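Local coordinates for glutathione transferase (Leptospira interrogans serovar Lai, PDB 3UBK), which binds glutathione and probably catalyses its conjugation, through the thiol sulfur, to electrophilic substrates, at residues 12-17 with 98-103; 59-64 with 68-73; 153-158 with 186-191; 190-193 with 197-200. All blocks are in the same frame, centred on the assembly; numbering follows the deposited sequence. Where two conformers were deposited one is given.

Interaction 1 of 4, residues 12-17 with 98-103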
loop_
_atom_site.group_PDB
_atom_site.type_symbol
_atom_site.label_atom_id
_atom_site.label_comp_id
_atom_site.label_asym_id
_atom_site.label_seq_id
_atom_site.Cartn_x
_atom_site.Cartn_y
_atom_site.Cartn_z
ATOM N N SER A 12 15.058 -9.482 -3.717
ATOM C CA SER A 12 13.738 -8.848 -3.640
ATOM C C SER A 12 13.826 -7.367 -3.262
ATOM O O SER A 12 14.433 -7.004 -2.243
ATOM C CB SER A 12 12.841 -9.579 -2.638
ATOM O OG SER A 12 11.704 -8.774 -2.334
ATOM N N ASN A 13 13.209 -6.498 -4.054
ATOM C CA ASN A 13 13.191 -5.088 -3.683
ATOM C C ASN A 13 12.370 -4.775 -2.415
ATOM O O ASN A 13 12.671 -3.813 -1.695
ATOM C CB ASN A 13 12.813 -4.177 -4.857
ATOM C CG ASN A 13 11.654 -4.709 -5.675
ATOM O OD1 ASN A 13 10.886 -3.927 -6.237
ATOM N ND2 ASN A 13 11.515 -6.034 -5.744
ATOM N N TYR A 14 11.353 -5.586 -2.134
ATOM C CA TYR A 14 10.574 -5.421 -0.903
ATOM C C TYR A 14 11.368 -5.837 0.335
ATOM O O TYR A 14 11.243 -5.221 1.386
ATOM C CB TYR A 14 9.239 -6.171 -0.996
ATOM C CG TYR A 14 8.357 -5.512 -2.040
ATOM C CD1 TYR A 14 8.379 -5.934 -3.364
ATOM C CD2 TYR A 14 7.565 -4.419 -1.714
ATOM C CE1 TYR A 14 7.595 -5.303 -4.334
ATOM C CE2 TYR A 14 6.779 -3.789 -2.674
ATOM C CZ TYR A 14 6.804 -4.238 -3.984
ATOM O OH TYR A 14 6.045 -3.613 -4.952
ATOM N N VAL A 15 12.184 -6.876 0.204
ATOM C CA VAL A 15 13.106 -7.251 1.278
ATOM C C VAL A 15 14.082 -6.099 1.486
ATOM O O VAL A 15 14.330 -5.649 2.616
ATOM C CB VAL A 15 13.872 -8.571 0.929
ATOM C CG1 VAL A 15 15.006 -8.833 1.915
ATOM C CG2 VAL A 15 12.906 -9.743 0.894
ATOM N N ASN A 16 14.612 -5.584 0.386
ATOM C CA ASN A 16 15.608 -4.536 0.470
ATOM C C ASN A 16 15.054 -3.248 1.048
ATOM O O ASN A 16 15.748 -2.559 1.791
ATOM C CB ASN A 16 16.278 -4.304 -0.887
ATOM C CG ASN A 16 17.186 -5.446 -1.257
ATOM O OD1 ASN A 16 17.593 -6.213 -0.388
ATOM N ND2 ASN A 16 17.489 -5.586 -2.533
ATOM N N LYS A 17 13.814 -2.914 0.696
ATOM C CA LYS A 17 13.124 -1.793 1.325
ATOM C C LYS A 17 13.190 -1.892 2.866
ATOM O O LYS A 17 13.528 -0.929 3.555
ATOM C CB LYS A 17 11.666 -1.759 0.842
ATOM C CG LYS A 17 10.725 -0.815 1.599
ATOM C CD LYS A 17 9.287 -1.128 1.138
ATOM C CE LYS A 17 8.219 -0.336 1.847
ATOM N NZ LYS A 17 6.878 -0.955 1.517
ATOM N N ILE A 98 3.374 6.158 -4.259
ATOM C CA ILE A 98 3.551 6.406 -5.686
ATOM C C ILE A 98 4.638 5.503 -6.256
ATOM O O ILE A 98 4.448 4.865 -7.296
ATOM C CB ILE A 98 3.910 7.873 -5.974
ATOM C CG1 ILE A 98 2.714 8.780 -5.689
ATOM C CG2 ILE A 98 4.383 8.030 -7.427
ATOM C CD1 ILE A 98 3.107 10.245 -5.483
ATOM N N ILE A 99 5.780 5.442 -5.575
ATOM C CA ILE A 99 6.871 4.595 -6.048
ATOM C C ILE A 99 6.479 3.131 -6.146
ATOM O O ILE A 99 6.776 2.466 -7.141
ATOM C CB ILE A 99 8.143 4.726 -5.184
ATOM C CG1 ILE A 99 8.752 6.111 -5.375
ATOM C CG2 ILE A 99 9.130 3.611 -5.552
ATOM C CD1 ILE A 99 9.774 6.504 -4.319
ATOM N N GLU A 100 5.795 2.613 -5.134
ATOM C CA GLU A 100 5.456 1.194 -5.133
ATOM C C GLU A 100 4.275 0.832 -6.023
ATOM O O GLU A 100 4.326 -0.152 -6.770
ATOM C CB GLU A 100 5.162 0.701 -3.712
ATOM C CG GLU A 100 6.387 0.450 -2.900
ATOM C CD GLU A 100 6.076 -0.241 -1.604
ATOM O OE1 GLU A 100 4.887 -0.405 -1.265
ATOM O OE2 GLU A 100 7.028 -0.620 -0.914
ATOM N N THR A 101 3.203 1.609 -5.922
ATOM C CA THR A 101 1.941 1.242 -6.565
ATOM C C THR A 101 1.849 1.687 -8.014
ATOM O O THR A 101 1.313 0.970 -8.852
ATOM C CB THR A 101 0.723 1.769 -5.771
ATOM O OG1 THR A 101 0.819 1.306 -4.420
ATOM C CG2 THR A 101 -0.582 1.248 -6.370
ATOM N N TYR A 102 2.375 2.852 -8.322
ATOM C CA TYR A 102 2.248 3.405 -9.641
ATOM C C TYR A 102 3.514 3.308 -10.475
ATOM O O TYR A 102 3.495 3.605 -11.637
ATOM C CB TYR A 102 1.792 4.850 -9.550
ATOM C CG TYR A 102 0.626 5.054 -8.641
ATOM C CD1 TYR A 102 -0.487 4.283 -8.738
ATOM C CD2 TYR A 102 0.643 6.026 -7.692
ATOM C CE1 TYR A 102 -1.536 4.474 -7.918
ATOM C CE2 TYR A 102 -0.389 6.223 -6.879
ATOM C CZ TYR A 102 -1.472 5.442 -6.978
ATOM O OH TYR A 102 -2.508 5.651 -6.138
ATOM N N LEU A 103 4.615 2.904 -9.876
ATOM C CA LEU A 103 5.849 2.704 -10.633
ATOM C C LEU A 103 6.280 1.248 -10.687
ATOM O O LEU A 103 6.539 0.719 -11.768
ATOM C CB LEU A 103 6.983 3.579 -10.105
ATOM C CG LEU A 103 6.837 5.084 -10.322
ATOM C CD1 LEU A 103 8.060 5.793 -9.792
ATOM C CD2 LEU A 103 6.620 5.416 -11.804
#

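Interaction 2 of 4, residues 59-64 with 68-73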
loop_
_atom_site.group_PDB
_atom_site.type_symbol
_atom_site.label_atom_id
_atom_site.label_comp_id
_atom_site.label_asym_id
_atom_site.label_seq_id
_atom_site.Cartn_x
_atom_site.Cartn_y
_atom_site.Cartn_z
ATOM N N LYS A 59 6.568 -14.026 16.769
ATOM C CA LYS A 59 5.489 -13.373 16.042
ATOM C C LYS A 59 5.952 -12.918 14.662
ATOM O O LYS A 59 7.112 -12.536 14.484
ATOM C CB LYS A 59 4.927 -12.197 16.846
ATOM C CG LYS A 59 3.992 -12.629 17.965
ATOM C CD LYS A 59 2.801 -11.687 18.078
ATOM C CE LYS A 59 1.641 -12.339 18.822
ATOM N NZ LYS A 59 0.417 -11.485 18.781
ATOM N N PHE A 60 5.042 -12.950 13.691
ATOM C CA PHE A 60 5.406 -12.683 12.314
ATOM C C PHE A 60 4.618 -11.540 11.709
ATOM O O PHE A 60 3.405 -11.477 11.865
ATOM C CB PHE A 60 5.198 -13.949 11.466
ATOM C CG PHE A 60 6.009 -15.122 11.932
ATOM C CD1 PHE A 60 5.520 -15.970 12.919
ATOM C CD2 PHE A 60 7.276 -15.355 11.417
ATOM C CE1 PHE A 60 6.274 -17.051 13.365
ATOM C CE2 PHE A 60 8.035 -16.438 11.857
ATOM C CZ PHE A 60 7.533 -17.281 12.835
ATOM N N ILE A 61 5.306 -10.657 10.989
ATOM C CA ILE A 61 4.645 -9.606 10.216
ATOM C C ILE A 61 5.051 -9.762 8.750
ATOM O O ILE A 61 6.245 -9.890 8.452
ATOM C CB ILE A 61 5.044 -8.205 10.721
ATOM C CG1 ILE A 61 4.684 -8.039 12.197
ATOM C CG2 ILE A 61 4.377 -7.120 9.866
ATOM C CD1 ILE A 61 5.265 -6.768 12.823
ATOM N N PHE A 62 4.082 -9.761 7.833
ATOM C CA PHE A 62 4.348 -10.256 6.464
ATOM C C PHE A 62 4.040 -9.309 5.306
ATOM O O PHE A 62 3.832 -9.759 4.169
ATOM C CB PHE A 62 3.607 -11.558 6.214
ATOM C CG PHE A 62 2.126 -11.436 6.397
ATOM C CD1 PHE A 62 1.343 -10.839 5.420
ATOM C CD2 PHE A 62 1.522 -11.893 7.558
ATOM C CE1 PHE A 62 -0.034 -10.717 5.588
ATOM C CE2 PHE A 62 0.145 -11.767 7.739
ATOM C CZ PHE A 62 -0.630 -11.170 6.748
ATOM N N GLU A 63 4.007 -8.015 5.568
ATOM C CA GLU A 63 3.882 -7.025 4.498
ATOM C C GLU A 63 4.884 -5.913 4.779
ATOM O O GLU A 63 4.943 -5.406 5.902
ATOM C CB GLU A 63 2.450 -6.478 4.438
ATOM C CG GLU A 63 2.135 -5.675 3.182
ATOM C CD GLU A 63 2.514 -4.212 3.310
ATOM O OE1 GLU A 63 3.200 -3.693 2.405
ATOM O OE2 GLU A 63 2.127 -3.583 4.319
ATOM N N SER A 64 5.678 -5.550 3.778
ATOM C CA SER A 64 6.806 -4.650 3.961
ATOM C C SER A 64 6.431 -3.296 4.554
ATOM O O SER A 64 7.154 -2.757 5.393
ATOM C CB SER A 64 7.572 -4.461 2.640
ATOM O OG SER A 64 6.819 -3.687 1.735
ATOM N N LEU A 68 7.819 -1.998 8.284
ATOM C CA LEU A 68 8.551 -0.764 8.556
ATOM C C LEU A 68 7.798 0.199 9.490
ATOM O O LEU A 68 8.418 0.897 10.277
ATOM C CB LEU A 68 8.980 -0.064 7.253
ATOM C CG LEU A 68 10.200 -0.753 6.618
ATOM C CD1 LEU A 68 10.512 -0.119 5.278
ATOM C CD2 LEU A 68 11.439 -0.710 7.523
ATOM N N GLU A 69 6.466 0.227 9.412
ATOM C CA GLU A 69 5.681 1.050 10.342
ATOM C C GLU A 69 5.829 0.490 11.755
ATOM O O GLU A 69 5.921 1.228 12.736
ATOM C CB GLU A 69 4.201 1.061 9.928
ATOM C CG GLU A 69 3.958 1.740 8.575
ATOM C CD GLU A 69 3.631 3.223 8.687
ATOM O OE1 GLU A 69 3.662 3.789 9.804
ATOM O OE2 GLU A 69 3.315 3.827 7.642
ATOM N N PHE A 70 5.873 -0.833 11.844
ATOM C CA PHE A 70 6.037 -1.505 13.136
ATOM C C PHE A 70 7.420 -1.222 13.750
ATOM O O PHE A 70 7.530 -0.803 14.915
ATOM C CB PHE A 70 5.813 -3.010 12.944
ATOM C CG PHE A 70 6.208 -3.846 14.131
ATOM C CD1 PHE A 70 5.307 -4.073 15.169
ATOM C CD2 PHE A 70 7.482 -4.403 14.206
ATOM C CE1 PHE A 70 5.671 -4.858 16.282
ATOM C CE2 PHE A 70 7.856 -5.200 15.309
ATOM C CZ PHE A 70 6.937 -5.424 16.349
ATOM N N LEU A 71 8.470 -1.447 12.964
ATOM C CA LEU A 71 9.830 -1.219 13.438
ATOM C C LEU A 71 10.026 0.231 13.863
ATOM O O LEU A 71 10.688 0.498 14.859
ATOM C CB LEU A 71 10.869 -1.591 12.368
ATOM C CG LEU A 71 11.019 -3.088 12.129
ATOM C CD1 LEU A 71 11.964 -3.336 10.960
ATOM C CD2 LEU A 71 11.516 -3.776 13.409
ATOM N N ASP A 72 9.439 1.167 13.122
ATOM C CA ASP A 72 9.565 2.576 13.470
ATOM C C ASP A 72 8.824 2.913 14.767
ATOM O O ASP A 72 9.230 3.818 15.478
ATOM C CB ASP A 72 9.058 3.489 12.345
ATOM C CG ASP A 72 9.634 4.888 12.431
ATOM O OD1 ASP A 72 10.877 5.014 12.533
ATOM O OD2 ASP A 72 8.856 5.874 12.379
ATOM N N THR A 73 7.749 2.181 15.066
ATOM C CA THR A 73 6.998 2.401 16.285
ATOM C C THR A 73 7.774 1.856 17.492
ATOM O O THR A 73 8.002 2.566 18.481
ATOM C CB THR A 73 5.624 1.719 16.204
ATOM O OG1 THR A 73 4.853 2.346 15.173
ATOM C CG2 THR A 73 4.878 1.821 17.548
#

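Interaction 3 of 4, residues 153-158 with 186-191. With SO4 (sulfate ion), chain E.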
loop_
_atom_site.group_PDB
_atom_site.type_symbol
_atom_site.label_atom_id
_atom_site.label_comp_id
_atom_site.label_asym_id
_atom_site.label_seq_id
_atom_site.Cartn_x
_atom_site.Cartn_y
_atom_site.Cartn_z
ATOM N N LEU A 153 11.050 6.773 5.574
ATOM C CA LEU A 153 10.461 5.608 4.910
ATOM C C LEU A 153 10.537 5.744 3.384
ATOM O O LEU A 153 10.705 4.759 2.655
ATOM C CB LEU A 153 8.973 5.495 5.306
ATOM C CG LEU A 153 8.194 4.470 4.465
ATOM C CD1 LEU A 153 8.652 3.054 4.835
ATOM C CD2 LEU A 153 6.671 4.605 4.638
ATOM N N ALA A 154 10.350 6.955 2.888
ATOM C CA ALA A 154 10.337 7.133 1.440
ATOM C C ALA A 154 11.701 6.795 0.799
ATOM O O ALA A 154 11.764 6.444 -0.378
ATOM C CB ALA A 154 9.894 8.546 1.079
ATOM N N ASP A 155 12.784 6.882 1.574
ATOM C CA ASP A 155 14.105 6.494 1.048
ATOM C C ASP A 155 14.252 4.985 0.987
ATOM O O ASP A 155 14.953 4.464 0.133
ATOM C CB ASP A 155 15.243 7.121 1.866
ATOM C CG ASP A 155 15.265 8.626 1.748
ATOM O OD1 ASP A 155 15.674 9.122 0.679
ATOM O OD2 ASP A 155 14.873 9.316 2.713
ATOM N N CYS A 156 13.604 4.277 1.905
ATOM C CA CYS A 156 13.615 2.818 1.847
ATOM C C CYS A 156 12.916 2.361 0.570
ATOM O O CYS A 156 13.431 1.533 -0.184
ATOM C CB CYS A 156 12.906 2.233 3.061
ATOM S SG CYS A 156 13.626 2.749 4.658
ATOM N N SER A 157 11.727 2.889 0.328
ATOM C CA SER A 157 10.991 2.563 -0.885
ATOM C C SER A 157 11.712 3.103 -2.121
ATOM O O SER A 157 11.882 2.406 -3.114
ATOM C CB SER A 157 9.570 3.121 -0.805
ATOM O OG SER A 157 8.819 2.413 0.161
ATOM N N GLY A 158 12.151 4.355 -2.043
ATOM C CA GLY A 158 12.829 4.973 -3.180
ATOM C C GLY A 158 14.080 4.225 -3.627
ATOM O O GLY A 158 14.204 3.835 -4.798
ATOM N N LYS A 186 19.619 10.450 -10.433
ATOM C CA LYS A 186 20.959 9.911 -10.590
ATOM C C LYS A 186 21.837 10.419 -9.458
ATOM O O LYS A 186 22.602 9.669 -8.872
ATOM C CB LYS A 186 21.565 10.292 -11.954
ATOM C CG LYS A 186 20.898 9.606 -13.154
ATOM C CD LYS A 186 20.902 8.084 -13.013
ATOM C CE LYS A 186 20.364 7.394 -14.270
ATOM N NZ LYS A 186 18.959 7.783 -14.601
ATOM N N GLU A 187 21.717 11.704 -9.162
ATOM C CA GLU A 187 22.488 12.323 -8.101
ATOM C C GLU A 187 22.126 11.710 -6.731
ATOM O O GLU A 187 23.006 11.425 -5.912
ATOM C CB GLU A 187 22.247 13.828 -8.121
ATOM C CG GLU A 187 23.273 14.653 -7.375
ATOM C CD GLU A 187 23.028 16.143 -7.515
ATOM O OE1 GLU A 187 23.654 16.932 -6.769
ATOM O OE2 GLU A 187 22.198 16.524 -8.368
ATOM N N TYR A 188 20.831 11.479 -6.504
ATOM C CA TYR A 188 20.361 10.866 -5.257
ATOM C C TYR A 188 20.911 9.459 -5.123
ATOM O O TYR A 188 21.377 9.056 -4.061
ATOM C CB TYR A 188 18.828 10.834 -5.229
ATOM C CG TYR A 188 18.213 9.943 -4.151
ATOM C CD1 TYR A 188 18.060 10.401 -2.852
ATOM C CD2 TYR A 188 17.750 8.671 -4.456
ATOM C CE1 TYR A 188 17.469 9.603 -1.867
ATOM C CE2 TYR A 188 17.160 7.865 -3.488
ATOM C CZ TYR A 188 17.029 8.336 -2.192
ATOM O OH TYR A 188 16.447 7.539 -1.225
ATOM N N PHE A 189 20.864 8.709 -6.215
ATOM C CA PHE A 189 21.331 7.333 -6.221
ATOM C C PHE A 189 22.838 7.261 -5.886
ATOM O O PHE A 189 23.273 6.399 -5.119
ATOM C CB PHE A 189 21.012 6.714 -7.588
ATOM C CG PHE A 189 21.333 5.261 -7.691
ATOM C CD1 PHE A 189 20.860 4.365 -6.754
ATOM C CD2 PHE A 189 22.090 4.784 -8.746
ATOM C CE1 PHE A 189 21.146 3.021 -6.851
ATOM C CE2 PHE A 189 22.385 3.438 -8.851
ATOM C CZ PHE A 189 21.910 2.553 -7.903
ATOM N N VAL A 190 23.617 8.176 -6.460
ATOM C CA VAL A 190 25.047 8.310 -6.138
ATOM C C VAL A 190 25.253 8.706 -4.676
ATOM O O VAL A 190 26.075 8.120 -3.972
ATOM C CB VAL A 190 25.741 9.370 -7.046
ATOM C CG1 VAL A 190 27.222 9.525 -6.662
ATOM C CG2 VAL A 190 25.612 8.993 -8.522
ATOM N N PHE A 191 24.513 9.707 -4.218
ATOM C CA PHE A 191 24.603 10.112 -2.814
ATOM C C PHE A 191 24.313 8.929 -1.890
ATOM O O PHE A 191 25.113 8.609 -1.003
ATOM C CB PHE A 191 23.688 11.315 -2.517
ATOM C CG PHE A 191 23.522 11.593 -1.049
ATOM C CD1 PHE A 191 24.534 12.194 -0.325
ATOM C CD2 PHE A 191 22.364 11.204 -0.389
ATOM C CE1 PHE A 191 24.387 12.430 1.045
ATOM C CE2 PHE A 191 22.212 11.429 0.969
ATOM C CZ PHE A 191 23.221 12.039 1.683
HETATM S S SO4 E . 19.750 13.142 -12.214
HETATM O O1 SO4 E . 20.859 13.124 -13.169
HETATM O O2 SO4 E . 18.942 14.345 -12.403
HETATM O O3 SO4 E . 18.908 11.963 -12.436
HETATM O O4 SO4 E . 20.292 13.147 -10.853
#

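Interaction 4 of 4, residues 190-193 with 197-200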
loop_
_atom_site.group_PDB
_atom_site.type_symbol
_atom_site.label_atom_id
_atom_site.label_comp_id
_atom_site.label_asym_id
_atom_site.label_seq_id
_atom_site.Cartn_x
_atom_site.Cartn_y
_atom_site.Cartn_z
ATOM N N VAL A 190 23.617 8.176 -6.460
ATOM C CA VAL A 190 25.047 8.310 -6.138
ATOM C C VAL A 190 25.253 8.706 -4.676
ATOM O O VAL A 190 26.075 8.120 -3.972
ATOM C CB VAL A 190 25.741 9.370 -7.046
ATOM C CG1 VAL A 190 27.222 9.525 -6.662
ATOM C CG2 VAL A 190 25.612 8.993 -8.522
ATOM N N PHE A 191 24.513 9.707 -4.218
ATOM C CA PHE A 191 24.603 10.112 -2.814
ATOM C C PHE A 191 24.313 8.929 -1.890
ATOM O O PHE A 191 25.113 8.609 -1.003
ATOM C CB PHE A 191 23.688 11.315 -2.517
ATOM C CG PHE A 191 23.522 11.593 -1.049
ATOM C CD1 PHE A 191 24.534 12.194 -0.325
ATOM C CD2 PHE A 191 22.364 11.204 -0.389
ATOM C CE1 PHE A 191 24.387 12.430 1.045
ATOM C CE2 PHE A 191 22.212 11.429 0.969
ATOM C CZ PHE A 191 23.221 12.039 1.683
ATOM N N MET A 192 23.201 8.239 -2.118
ATOM C CA MET A 192 22.843 7.114 -1.253
ATOM C C MET A 192 23.927 6.043 -1.189
ATOM O O MET A 192 24.171 5.456 -0.125
ATOM C CB MET A 192 21.493 6.522 -1.655
ATOM C CG MET A 192 20.316 7.466 -1.346
ATOM S SD MET A 192 19.898 7.514 0.419
ATOM C CE MET A 192 18.981 5.968 0.515
ATOM N N LYS A 193 24.587 5.782 -2.313
ATOM C CA LYS A 193 25.651 4.774 -2.318
ATOM C C LYS A 193 26.895 5.209 -1.539
ATOM O O LYS A 193 27.759 4.388 -1.261
ATOM C CB LYS A 193 26.020 4.340 -3.746
ATOM C CG LYS A 193 24.935 3.499 -4.418
ATOM C CD LYS A 193 25.320 3.105 -5.845
ATOM C CE LYS A 193 26.544 2.202 -5.842
ATOM N NZ LYS A 193 26.455 1.161 -4.768
ATOM N N GLY A 197 24.736 1.766 4.791
ATOM C CA GLY A 197 23.536 0.927 4.699
ATOM C C GLY A 197 23.109 0.666 3.254
ATOM O O GLY A 197 23.017 -0.485 2.827
ATOM N N PRO A 198 22.836 1.733 2.488
ATOM C CA PRO A 198 22.457 1.498 1.087
ATOM C C PRO A 198 23.544 0.763 0.302
ATOM O O PRO A 198 23.220 -0.088 -0.543
ATOM C CB PRO A 198 22.242 2.921 0.542
ATOM C CG PRO A 198 21.765 3.692 1.759
ATOM C CD PRO A 198 22.649 3.140 2.876
ATOM N N ALA A 199 24.814 1.071 0.570
ATOM C CA ALA A 199 25.912 0.345 -0.093
ATOM C C ALA A 199 25.860 -1.142 0.228
ATOM O O ALA A 199 26.027 -1.979 -0.662
ATOM C CB ALA A 199 27.288 0.930 0.270
ATOM N N LEU A 200 25.618 -1.478 1.496
ATOM C CA LEU A 200 25.553 -2.885 1.909
ATOM C C LEU A 200 24.376 -3.619 1.243
ATOM O O LEU A 200 24.502 -4.765 0.780
ATOM C CB LEU A 200 25.443 -2.990 3.438
ATOM C CG LEU A 200 25.425 -4.406 4.016
ATOM C CD1 LEU A 200 26.741 -5.114 3.701
ATOM C CD2 LEU A 200 25.177 -4.388 5.522
#

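Interaction 1 of 4, residues 12-17 with 98-103
Tyr-14 and Lys-17, on helix 13-25 of the thioredoxin-like N-terminal domain, reach together for Glu-100 on helix 86-111 of the all-helical C-terminal domain, so this is a glutathione transferase domain interface. The backbones stay well apart, with 9.4 Å between Tyr-14 CA and Glu-100 CA, and long side chains bridge the gap. Ser-12 N-caps the first helix: its OG accepts Val-15 N at 3.2 Å in a nearly straight bond (167°) and Tyr-14 N more weakly. The ring of Tyr-14 then runs out beside the carboxylate, their planes 62° apart, and brings CE2 to 3.6 Å from Glu-100 OE2; on the same ring His-161 packs edge-to-face. A turn later, Lys-17 projects toward helix 86-111 with CG anti to the backbone N (chi1 169°) and the rest of its chain extended, crossing the Glu-100 side chain at about a right angle to form a salt bridge. Lys-17 NZ is also hydrogen-bonded to OG of the glutathione-binding residue Ser-64, and His-161 NE2 is a second partner of Glu-100 OE2. The modelled separation of Lys-17 NZ from Glu-100 OE2, 2.5 Å, is very short and its exact value doubtful.

Interaction 2 of 4, residues 59-64 with 68-73
Ser-64 O accepts the backbone N-H of Leu-68 at 3.1 Å in a nearly straight bond (166°), a first-turn bond of helix 64-74, which follows strand 59-61 in the thioredoxin-like domain. The donor lies tilted 28° from the carbonyl plane, and the carbonyl oxygen also rests on the side chain of Leu-68, with Ser-64 O 3.7 Å from Leu-68 CB. Ser-64 itself is a glutathione-binding residue, and its OG is hydrogen-bonded to Lys-17 NZ of helix 13-25. The strand-to-helix link thus places a glutathione-binding residue at the start of a helix, consistent with the usual glutathione site of this fold.

Further back along the strand, Ile-61 packs against the helix. Its CG1 lies beside the backbone N, and CD1 is carried over one face of the Phe-70 ring in a CH-pi contact, 3.5 Å from the ring centroid and 18° off the normal. The methyl sits toward the CB end of the ring, where Ile-61 CD1 comes to 3.3 Å from Phe-70 CG, a tight apolar contact. Trp-87 of the second subunit also meets the Phe-70 ring, placing this packing at the dimer interface. One turn beyond Glu-69, the helix adds a side-chain bond to its own backbone: Thr-73 OG1 donates to Glu-69 O at 2.9 Å, from the face of that carbonyl opposite the one reached by Thr-73 N.

Interaction 3 of 4, residues 153-158 with 186-191
A chi1 of 166° on Tyr-188 swings the ring away from its own backbone N and toward helix 153-169, while Asp-155 keeps CG beside its own backbone N (chi1 -65°), which turns the carboxylate to meet the phenol. Tyr-188 OH donates to Asp-155 OD1 at 2.6 Å, and Asp-155 OD1 receives it on its anti lone pair, on the side away from OD2. Carboxylate and ring are nearly coplanar, 24° apart, and the oxygen comes in at the ring edge, close to the ring plane; Asp-155 OD1 is also 3.2 Å from Tyr-188 CE1. Beyond the hydroxyl, Asp-155 CB lies 3.3 Å from Tyr-188 OH.

Both residues are buried in the helical C-terminal domain, where the bond ties helix 153-169 to helix 185-193. Asp-155 has further duties: OD1 also accepts Ile-146 N, and OD2 accepts Thr-152 N, consistent with the N-capping box (Thr-X-X-Asp) known at this helix in glutathione transferases. Phe-142 meets the tyrosine ring from elsewhere in the domain.

At the N-terminal end of segment 186-191 a sulfate, probably from the crystallisation liquor, sits at the start of the helix. Lys-186 N reaches its O3 and Glu-187 N its O4, each at 2.6 Å, and Gly-184 N joins them, the usual way first-turn helix amides take up an anion.

Three donors around a buried carboxylate would compensate its charge and probably keep Asp-155 ionised, with the phenol as the proton donor.

Interaction 4 of 4, residues 190-193 with 197-200
Met-192 and Pro-198 set their side chains across each other at about a right angle, the flexible thioether of one meeting the rigid ring of the other. The methionine is folded rather than stretched: successive bends at chi2 (-76°) and chi3 (-78°) curl the chain and bring its methyl back, so that Met-192 CE touches Pro-198 CG at 3.8 Å. Pro-198 directs CB toward segment 190-193, and the ring packs on the backbone there. Its CB lies 3.3 Å from Met-192 O and its CG 3.5 Å from the same oxygen, so one edge of the ring lies against the carbonyl while the methyl meets CG alone. No hydrogen bond crosses here; Met-192 O stays 4.5 Å from Ala-199 N, too far for one.

This is a tight turn between two consecutive helices of the all-helical C-terminal domain: helix 185-193 gives way within a few residues to helix 196-213, the last in the modelled chain. Proline suits the first turn of the second helix, where its missing N-H costs no intrahelical bond. Within the turn, Thr-194 OG1 is hydrogen-bonded to Phe-191 O. Phe-159 of helix 153-169 packs on Met-192, Lys-193 and Pro-198 alike, and Pro-198 also touches Leu-20 of helix 13-25, in the other domain.

Lys-193, which is exposed, directs its CB away from the second helix. Its carbonyl does the touching instead, with Lys-193 O 3.8 Å from the methyl carbon CB of Ala-199.

Overall arrangement
Along the chain, interaction 2 falls within the span bridged by interaction 1, and interactions 3 and 4 follow in turn. Interaction 2 belongs to the thioredoxin-like domain, interactions 3 and 4 to the helical domain, and interaction 1 joins the two. Centres of interactions 1 and 2 are about 15 Å apart, yet they meet through Lys-17 and Ser-64, linking the domain interface to the glutathione site; both also touch the second subunit. Interaction 3, centred about 12 Å from interaction 1, packs Cys-156 and Ser-157 on Lys-17. Interactions 3 and 4 share helix 185-193, their centres about 8 Å apart. Interaction 4 lies about 23 Å from interaction 2, centre to centre, without contact.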